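Local coordinates for protein LbaCas13a H328A (C2c2) (Lachnospiraceae bacterium NK4A179, PDB 5WLH) that binds a precursor CRISPR RNA and, as a Cas13a effector, probably processes it and uses the guide to recognise and cleave target RNA, at residues 118-130 and 224-238. Sequence-based numbering, arbitrary orientation.
Sequences FEKYAELSYTNRR and DYVLEDFYHVRAKSQ. With nucleotides of chain B.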
loop_
_atom_site.group_PDB
_atom_site.type_symbol
_atom_site.label_atom_id
_atom_site.label_comp_id
_atom_site.label_asym_id
_atom_site.label_seq_id
_atom_site.Cartn_x
_atom_site.Cartn_y
_atom_site.Cartn_z
ATOM N N PHE A 118 2.046 -41.124 -27.187
ATOM C CA PHE A 118 1.691 -40.880 -25.791
ATOM C C PHE A 118 1.062 -39.500 -25.621
ATOM O O PHE A 118 0.072 -39.347 -24.895
ATOM C CB PHE A 118 2.932 -41.003 -24.905
ATOM C CG PHE A 118 3.353 -42.424 -24.602
ATOM C CD1 PHE A 118 2.437 -43.358 -24.151
ATOM C CD2 PHE A 118 4.682 -42.802 -24.735
ATOM C CE1 PHE A 118 2.837 -44.662 -23.856
ATOM C CE2 PHE A 118 5.093 -44.087 -24.446
ATOM C CZ PHE A 118 4.163 -45.026 -24.002
ATOM N N GLU A 119 1.610 -38.486 -26.291
ATOM C CA GLU A 119 1.005 -37.157 -26.210
ATOM C C GLU A 119 -0.391 -37.152 -26.815
ATOM O O GLU A 119 -1.305 -36.521 -26.272
ATOM C CB GLU A 119 1.879 -36.114 -26.903
ATOM C CG GLU A 119 1.304 -34.699 -26.792
ATOM C CD GLU A 119 1.913 -33.723 -27.782
ATOM O OE1 GLU A 119 2.128 -32.549 -27.403
ATOM O OE2 GLU A 119 2.181 -34.127 -28.937
ATOM N N LYS A 120 -0.570 -37.837 -27.948
ATOM C CA LYS A 120 -1.891 -37.933 -28.558
ATOM C C LYS A 120 -2.865 -38.676 -27.651
ATOM O O LYS A 120 -4.036 -38.296 -27.542
ATOM C CB LYS A 120 -1.786 -38.619 -29.919
ATOM C CG LYS A 120 -3.119 -39.045 -30.500
ATOM C CD LYS A 120 -3.848 -37.877 -31.131
ATOM C CE LYS A 120 -4.688 -38.350 -32.305
ATOM N NZ LYS A 120 -3.918 -39.278 -33.183
ATOM N N TYR A 121 -2.397 -39.748 -27.001
ATOM C CA TYR A 121 -3.185 -40.421 -25.973
ATOM C C TYR A 121 -3.647 -39.442 -24.900
ATOM O O TYR A 121 -4.814 -39.443 -24.495
ATOM C CB TYR A 121 -2.342 -41.527 -25.339
ATOM C CG TYR A 121 -3.029 -42.305 -24.243
ATOM C CD1 TYR A 121 -3.017 -41.862 -22.918
ATOM C CD2 TYR A 121 -3.663 -43.504 -24.528
ATOM C CE1 TYR A 121 -3.644 -42.588 -21.922
ATOM C CE2 TYR A 121 -4.275 -44.241 -23.539
ATOM C CZ TYR A 121 -4.271 -43.784 -22.249
ATOM O OH TYR A 121 -4.896 -44.545 -21.295
ATOM N N ALA A 122 -2.719 -38.630 -24.397
ATOM C CA ALA A 122 -3.058 -37.649 -23.374
ATOM C C ALA A 122 -4.112 -36.672 -23.878
ATOM O O ALA A 122 -5.039 -36.315 -23.143
ATOM C CB ALA A 122 -1.799 -36.908 -22.940
ATOM N N GLU A 123 -3.983 -36.228 -25.129
ATOM C CA GLU A 123 -4.982 -35.334 -25.713
ATOM C C GLU A 123 -6.351 -35.994 -25.739
ATOM O O GLU A 123 -7.353 -35.407 -25.306
ATOM C CB GLU A 123 -4.567 -34.930 -27.131
ATOM C CG GLU A 123 -3.257 -34.178 -27.219
ATOM C CD GLU A 123 -3.421 -32.702 -26.955
ATOM O OE1 GLU A 123 -4.582 -32.234 -26.896
ATOM O OE2 GLU A 123 -2.393 -32.007 -26.819
ATOM N N LEU A 124 -6.413 -37.227 -26.242
ATOM C CA LEU A 124 -7.690 -37.925 -26.312
ATOM C C LEU A 124 -8.225 -38.274 -24.929
ATOM O O LEU A 124 -9.446 -38.317 -24.742
ATOM C CB LEU A 124 -7.556 -39.186 -27.163
ATOM C CG LEU A 124 -7.248 -38.938 -28.643
ATOM C CD1 LEU A 124 -7.430 -40.220 -29.447
ATOM C CD2 LEU A 124 -8.110 -37.804 -29.209
ATOM N N SER A 125 -7.343 -38.531 -23.955
ATOM C CA SER A 125 -7.801 -38.788 -22.590
ATOM C C SER A 125 -8.531 -37.574 -22.030
ATOM O O SER A 125 -9.600 -37.695 -21.424
ATOM C CB SER A 125 -6.620 -39.144 -21.696
ATOM O OG SER A 125 -7.032 -39.290 -20.351
ATOM N N TYR A 126 -7.953 -36.391 -22.239
ATOM C CA TYR A 126 -8.584 -35.144 -21.820
ATOM C C TYR A 126 -9.885 -34.904 -22.581
ATOM O O TYR A 126 -10.925 -34.612 -21.979
ATOM C CB TYR A 126 -7.602 -33.990 -22.031
ATOM C CG TYR A 126 -8.197 -32.620 -21.803
ATOM C CD1 TYR A 126 -8.906 -32.337 -20.645
ATOM C CD2 TYR A 126 -8.045 -31.608 -22.747
ATOM C CE1 TYR A 126 -9.453 -31.084 -20.426
ATOM C CE2 TYR A 126 -8.592 -30.352 -22.540
ATOM C CZ TYR A 126 -9.293 -30.097 -21.379
ATOM O OH TYR A 126 -9.837 -28.854 -21.164
ATOM N N THR A 127 -9.843 -35.029 -23.911
ATOM C CA THR A 127 -11.043 -34.818 -24.718
ATOM C C THR A 127 -12.152 -35.788 -24.335
ATOM O O THR A 127 -13.334 -35.427 -24.363
ATOM C CB THR A 127 -10.693 -34.948 -26.203
ATOM O OG1 THR A 127 -9.762 -33.917 -26.545
ATOM C CG2 THR A 127 -11.928 -34.791 -27.085
ATOM N N ASN A 128 -11.791 -37.015 -23.957
ATOM C CA ASN A 128 -12.799 -37.966 -23.517
ATOM C C ASN A 128 -13.504 -37.479 -22.258
ATOM O O ASN A 128 -14.699 -37.746 -22.078
ATOM C CB ASN A 128 -12.170 -39.332 -23.278
ATOM C CG ASN A 128 -12.006 -40.125 -24.558
ATOM O OD1 ASN A 128 -12.212 -39.604 -25.651
ATOM N ND2 ASN A 128 -11.635 -41.391 -24.428
ATOM N N ARG A 129 -12.792 -36.758 -21.387
ATOM C CA ARG A 129 -13.423 -36.209 -20.186
ATOM C C ARG A 129 -14.446 -35.138 -20.540
ATOM O O ARG A 129 -15.585 -35.171 -20.062
ATOM C CB ARG A 129 -12.365 -35.640 -19.239
ATOM C CG ARG A 129 -11.395 -36.672 -18.722
ATOM C CD ARG A 129 -10.463 -36.070 -17.690
ATOM N NE ARG A 129 -9.294 -36.915 -17.493
ATOM C CZ ARG A 129 -9.270 -37.972 -16.690
ATOM N NH1 ARG A 129 -8.157 -38.682 -16.558
ATOM N NH2 ARG A 129 -10.358 -38.302 -16.003
ATOM N N ARG A 130 -14.052 -34.172 -21.373
ATOM C CA ARG A 130 -14.953 -33.072 -21.707
ATOM C C ARG A 130 -16.150 -33.546 -22.516
ATOM O O ARG A 130 -17.247 -32.993 -22.381
ATOM C CB ARG A 130 -14.207 -31.985 -22.479
ATOM C CG ARG A 130 -12.722 -31.930 -22.213
ATOM C CD ARG A 130 -12.060 -30.925 -23.133
ATOM N NE ARG A 130 -12.359 -29.551 -22.742
ATOM C CZ ARG A 130 -12.505 -28.547 -23.600
ATOM N NH1 ARG A 130 -12.778 -27.326 -23.159
ATOM N NH2 ARG A 130 -12.377 -28.766 -24.903
ATOM N N ASP A 224 -4.000 -41.832 -16.375
ATOM C CA ASP A 224 -4.398 -41.049 -17.535
ATOM C C ASP A 224 -4.316 -39.564 -17.236
ATOM O O ASP A 224 -3.932 -38.773 -18.102
ATOM C CB ASP A 224 -5.817 -41.411 -17.971
ATOM C CG ASP A 224 -5.901 -42.761 -18.679
ATOM O OD1 ASP A 224 -4.857 -43.386 -18.978
ATOM O OD2 ASP A 224 -7.039 -43.200 -18.915
ATOM N N TYR A 225 -4.683 -39.169 -16.018
ATOM C CA TYR A 225 -4.584 -37.765 -15.647
ATOM C C TYR A 225 -3.135 -37.307 -15.610
ATOM O O TYR A 225 -2.818 -36.210 -16.080
ATOM C CB TYR A 225 -5.254 -37.506 -14.295
ATOM C CG TYR A 225 -5.427 -36.026 -14.063
ATOM C CD1 TYR A 225 -6.547 -35.366 -14.536
ATOM C CD2 TYR A 225 -4.442 -35.283 -13.419
ATOM C CE1 TYR A 225 -6.695 -34.003 -14.367
ATOM C CE2 TYR A 225 -4.585 -33.917 -13.235
ATOM C CZ TYR A 225 -5.717 -33.287 -13.713
ATOM O OH TYR A 225 -5.879 -31.933 -13.541
ATOM N N VAL A 226 -2.249 -38.123 -15.031
ATOM C CA VAL A 226 -0.826 -37.778 -15.007
ATOM C C VAL A 226 -0.318 -37.504 -16.415
ATOM O O VAL A 226 0.435 -36.548 -16.648
ATOM C CB VAL A 226 -0.014 -38.892 -14.316
ATOM C CG1 VAL A 226 1.491 -38.686 -14.547
ATOM C CG2 VAL A 226 -0.305 -38.893 -12.841
ATOM N N LEU A 227 -0.724 -38.326 -17.385
ATOM C CA LEU A 227 -0.281 -38.085 -18.756
ATOM C C LEU A 227 -0.865 -36.789 -19.319
ATOM O O LEU A 227 -0.178 -36.064 -20.044
ATOM C CB LEU A 227 -0.642 -39.262 -19.653
ATOM C CG LEU A 227 -0.019 -40.576 -19.171
ATOM C CD1 LEU A 227 -0.933 -41.743 -19.492
ATOM C CD2 LEU A 227 1.340 -40.759 -19.788
ATOM N N GLU A 228 -2.131 -36.488 -19.011
ATOM C CA GLU A 228 -2.697 -35.196 -19.409
ATOM C C GLU A 228 -1.932 -34.046 -18.776
ATOM O O GLU A 228 -1.749 -32.991 -19.396
ATOM C CB GLU A 228 -4.170 -35.108 -19.010
ATOM C CG GLU A 228 -5.064 -36.149 -19.629
ATOM C CD GLU A 228 -6.450 -36.132 -19.020
ATOM O OE1 GLU A 228 -6.854 -35.052 -18.522
ATOM O OE2 GLU A 228 -7.119 -37.195 -19.005
ATOM N N ASP A 229 -1.488 -34.234 -17.535
ATOM C CA ASP A 229 -0.723 -33.213 -16.831
ATOM C C ASP A 229 0.693 -33.101 -17.391
ATOM O O ASP A 229 1.193 -31.993 -17.634
ATOM C CB ASP A 229 -0.698 -33.547 -15.340
ATOM C CG ASP A 229 -0.119 -32.428 -14.495
ATOM O OD1 ASP A 229 -0.523 -31.272 -14.703
ATOM O OD2 ASP A 229 0.727 -32.717 -13.621
ATOM N N PHE A 230 1.334 -34.245 -17.626
ATOM C CA PHE A 230 2.697 -34.270 -18.156
ATOM C C PHE A 230 2.795 -33.564 -19.500
ATOM O O PHE A 230 3.769 -32.847 -19.764
ATOM C CB PHE A 230 3.154 -35.721 -18.286
ATOM C CG PHE A 230 4.498 -35.896 -18.959
ATOM C CD1 PHE A 230 5.663 -35.815 -18.224
ATOM C CD2 PHE A 230 4.583 -36.163 -20.316
ATOM C CE1 PHE A 230 6.895 -35.990 -18.835
ATOM C CE2 PHE A 230 5.812 -36.344 -20.929
ATOM C CZ PHE A 230 6.962 -36.259 -20.185
ATOM N N TYR A 231 1.809 -33.767 -20.370
ATOM C CA TYR A 231 1.792 -33.161 -21.695
ATOM C C TYR A 231 1.052 -31.831 -21.719
ATOM O O TYR A 231 0.878 -31.258 -22.798
ATOM C CB TYR A 231 1.173 -34.119 -22.711
ATOM C CG TYR A 231 2.100 -35.259 -23.077
ATOM C CD1 TYR A 231 3.260 -35.031 -23.819
ATOM C CD2 TYR A 231 1.823 -36.560 -22.671
ATOM C CE1 TYR A 231 4.119 -36.078 -24.145
ATOM C CE2 TYR A 231 2.677 -37.608 -22.991
ATOM C CZ TYR A 231 3.820 -37.364 -23.727
ATOM O OH TYR A 231 4.661 -38.416 -24.042
ATOM N N HIS A 232 0.626 -31.343 -20.554
ATOM C CA HIS A 232 -0.035 -30.040 -20.396
ATOM C C HIS A 232 -1.154 -29.829 -21.410
ATOM O O HIS A 232 -1.270 -28.772 -22.033
ATOM C CB HIS A 232 0.989 -28.914 -20.488
ATOM C CG HIS A 232 2.111 -29.049 -19.513
ATOM N ND1 HIS A 232 3.371 -29.468 -19.883
ATOM C CD2 HIS A 232 2.162 -28.830 -18.178
ATOM C CE1 HIS A 232 4.151 -29.497 -18.818
ATOM N NE2 HIS A 232 3.442 -29.116 -17.770
ATOM N N VAL A 233 -2.018 -30.836 -21.558
ATOM C CA VAL A 233 -3.004 -30.750 -22.629
ATOM C C VAL A 233 -4.009 -29.636 -22.356
ATOM O O VAL A 233 -4.494 -28.992 -23.292
ATOM C CB VAL A 233 -3.703 -32.098 -22.841
ATOM C CG1 VAL A 233 -2.690 -33.137 -23.329
ATOM C CG2 VAL A 233 -4.373 -32.546 -21.555
ATOM N N ARG A 234 -4.327 -29.379 -21.085
ATOM C CA ARG A 234 -5.253 -28.297 -20.759
ATOM C C ARG A 234 -4.656 -26.937 -21.108
ATOM O O ARG A 234 -5.262 -26.153 -21.847
ATOM C CB ARG A 234 -5.622 -28.346 -19.278
ATOM C CG ARG A 234 -6.600 -29.454 -18.941
ATOM C CD ARG A 234 -6.669 -29.700 -17.446
ATOM N NE ARG A 234 -7.635 -30.762 -17.168
ATOM C CZ ARG A 234 -7.407 -32.050 -17.413
ATOM N NH1 ARG A 234 -6.247 -32.422 -17.937
ATOM N NH2 ARG A 234 -8.341 -32.961 -17.146
ATOM N N ALA A 235 -3.463 -26.648 -20.585
ATOM C CA ALA A 235 -2.861 -25.332 -20.794
ATOM C C ALA A 235 -2.535 -25.099 -22.261
ATOM O O ALA A 235 -2.712 -23.981 -22.770
ATOM C CB ALA A 235 -1.607 -25.189 -19.935
ATOM N N LYS A 236 -2.066 -26.144 -22.962
ATOM C CA LYS A 236 -1.719 -25.997 -24.374
ATOM C C LYS A 236 -2.907 -25.581 -25.221
ATOM O O LYS A 236 -2.730 -24.917 -26.247
ATOM C CB LYS A 236 -1.147 -27.303 -24.933
ATOM C CG LYS A 236 0.310 -27.560 -24.607
ATOM C CD LYS A 236 0.982 -28.340 -25.743
ATOM C CE LYS A 236 -0.007 -29.247 -26.470
ATOM N NZ LYS A 236 -0.485 -30.381 -25.631
ATOM N N SER A 237 -4.107 -26.007 -24.854
ATOM C CA SER A 237 -5.291 -25.662 -25.611
ATOM C C SER A 237 -6.009 -24.435 -25.064
ATOM O O SER A 237 -6.924 -23.940 -25.720
ATOM C CB SER A 237 -6.257 -26.854 -25.656
ATOM O OG SER A 237 -6.889 -27.052 -24.407
ATOM N N GLN A 238 -5.617 -23.927 -23.897
ATOM C CA GLN A 238 -6.456 -22.910 -23.268
ATOM C C GLN A 238 -5.732 -21.634 -22.840
ATOM O O GLN A 238 -6.354 -20.569 -22.820
ATOM C CB GLN A 238 -7.166 -23.518 -22.059
ATOM C CG GLN A 238 -8.230 -24.540 -22.446
ATOM C CD GLN A 238 -8.862 -25.188 -21.240
ATOM O OE1 GLN A 238 -9.502 -26.229 -21.354
ATOM N NE2 GLN A 238 -8.692 -24.571 -20.074
ATOM P P A B 14 -13.632 -21.389 -22.107
ATOM O OP1 A B 14 -13.724 -22.084 -23.414
ATOM O OP2 A B 14 -14.730 -20.479 -21.718
ATOM O "O5'" A B 14 -13.454 -22.445 -20.935
ATOM C "C5'" A B 14 -12.496 -23.489 -21.046
ATOM C "C4'" A B 14 -12.442 -24.291 -19.776
ATOM O "O4'" A B 14 -12.087 -23.430 -18.670
ATOM C "C3'" A B 14 -13.749 -24.932 -19.343
ATOM O "O3'" A B 14 -13.949 -26.168 -19.988
ATOM C "C2'" A B 14 -13.561 -25.096 -17.847
ATOM O "O2'" A B 14 -12.736 -26.231 -17.599
ATOM C "C1'" A B 14 -12.741 -23.857 -17.501
ATOM N N9 A B 14 -13.541 -22.739 -16.977
ATOM C C8 A B 14 -13.916 -21.608 -17.658
ATOM N N7 A B 14 -14.589 -20.789 -16.909
ATOM C C5 A B 14 -14.645 -21.397 -15.672
ATOM C C6 A B 14 -15.218 -21.010 -14.453
ATOM N N6 A B 14 -15.877 -19.850 -14.288
ATOM N N1 A B 14 -15.094 -21.853 -13.408
ATOM C C2 A B 14 -14.433 -23.006 -13.564
ATOM N N3 A B 14 -13.850 -23.471 -14.669
ATOM C C4 A B 14 -13.994 -22.611 -15.695
ATOM P P A B 20 -10.037 -28.585 -15.431
ATOM O OP1 A B 20 -9.333 -28.133 -16.649
ATOM O OP2 A B 20 -10.035 -29.988 -14.951
ATOM O "O5'" A B 20 -9.490 -27.688 -14.244
ATOM C "C5'" A B 20 -9.297 -26.296 -14.417
ATOM C "C4'" A B 20 -9.011 -25.634 -13.097
ATOM O "O4'" A B 20 -10.168 -25.738 -12.233
ATOM C "C3'" A B 20 -7.908 -26.261 -12.278
ATOM O "O3'" A B 20 -6.621 -25.922 -12.738
ATOM C "C2'" A B 20 -8.229 -25.753 -10.880
ATOM O "O2'" A B 20 -7.875 -24.381 -10.752
ATOM C "C1'" A B 20 -9.751 -25.855 -10.889
ATOM N N9 A B 20 -10.192 -27.171 -10.387
ATOM C C8 A B 20 -10.535 -28.289 -11.111
ATOM N N7 A B 20 -10.863 -29.316 -10.361
ATOM C C5 A B 20 -10.733 -28.836 -9.063
ATOM C C6 A B 20 -10.927 -29.425 -7.804
ATOM N N6 A B 20 -11.324 -30.678 -7.617
ATOM N N1 A B 20 -10.699 -28.671 -6.718
ATOM C C2 A B 20 -10.296 -27.405 -6.881
ATOM N N3 A B 20 -10.067 -26.743 -8.010
ATOM C C4 A B 20 -10.312 -27.523 -9.070
ATOM P P G B 15 -15.387 -26.570 -20.561
ATOM O OP1 G B 15 -15.139 -27.869 -21.256
ATOM O OP2 G B 15 -15.982 -25.434 -21.318
ATOM O "O5'" G B 15 -16.253 -26.812 -19.263
ATOM C "C5'" G B 15 -15.914 -27.861 -18.374
ATOM C "C4'" G B 15 -16.559 -27.673 -17.032
ATOM O "O4'" G B 15 -16.101 -26.437 -16.428
ATOM C "C3'" G B 15 -18.073 -27.556 -17.026
ATOM O "O3'" G B 15 -18.683 -28.835 -17.089
ATOM C "C2'" G B 15 -18.333 -26.826 -15.717
ATOM O "O2'" G B 15 -18.234 -27.731 -14.627
ATOM C "C1'" G B 15 -17.135 -25.874 -15.655
ATOM N N9 G B 15 -17.470 -24.546 -16.200
ATOM C C8 G B 15 -17.446 -24.172 -17.523
ATOM N N7 G B 15 -17.819 -22.933 -17.716
ATOM C C5 G B 15 -18.109 -22.470 -16.441
ATOM C C6 G B 15 -18.561 -21.196 -16.028
ATOM O O6 G B 15 -18.791 -20.215 -16.746
ATOM N N1 G B 15 -18.747 -21.137 -14.654
ATOM C C2 G B 15 -18.505 -22.174 -13.785
ATOM N N2 G B 15 -18.731 -21.926 -12.488
ATOM N N3 G B 15 -18.079 -23.372 -14.159
ATOM C C4 G B 15 -17.907 -23.452 -15.493
#
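Glu228, buried between the helices, forms a salt bridge with Arg129. Arg129 NE, near its guanidinium plane, reaches the syn lone pair of Glu228 OE2 at 2.7 Å, and Ser125 OG, which Arg220 also reaches, donates to that same oxygen. The other oxygen, OE1, takes both terminal nitrogens of Arg234, NH1 at 2.8 Å. The Arg234 guanidinium is sandwiched between Tyr225 and Tyr126; its NE makes weak bonds to the phosphate of A20 of chain B, 3.2 Å from Arg234 NE to OP1, consistent with Glu228 positioning Arg234 toward the RNA. An alanine in place of Glu228 would probably leave Arg129 and Arg234, already close like charges, without their shared counter-ion. Two consecutive helices joined by a tight bend pack across helix 115-130: segment 224-230 crosses segment 118-130 at -112°, then the chain leaves the helix at His232 in a Schellman motif, and His232 also N-caps helix 233-244. At this bend Glu119 CA sits over the Tyr231 ring in a CH-pi contact, 3.5 Å from the centroid, and Phe230 CD2 covers the opposite face. Further out, Tyr126, its CG anti to the backbone N (chi1 172°), extends its hydroxyl to Gln238 OE1 (2.7 Å), while Lys236 NZ meets Glu123 OE2 at 2.8 Å. Tyr121 OH donates to Asp224 OD1; OD2 pairs with Arg220 and Ser136.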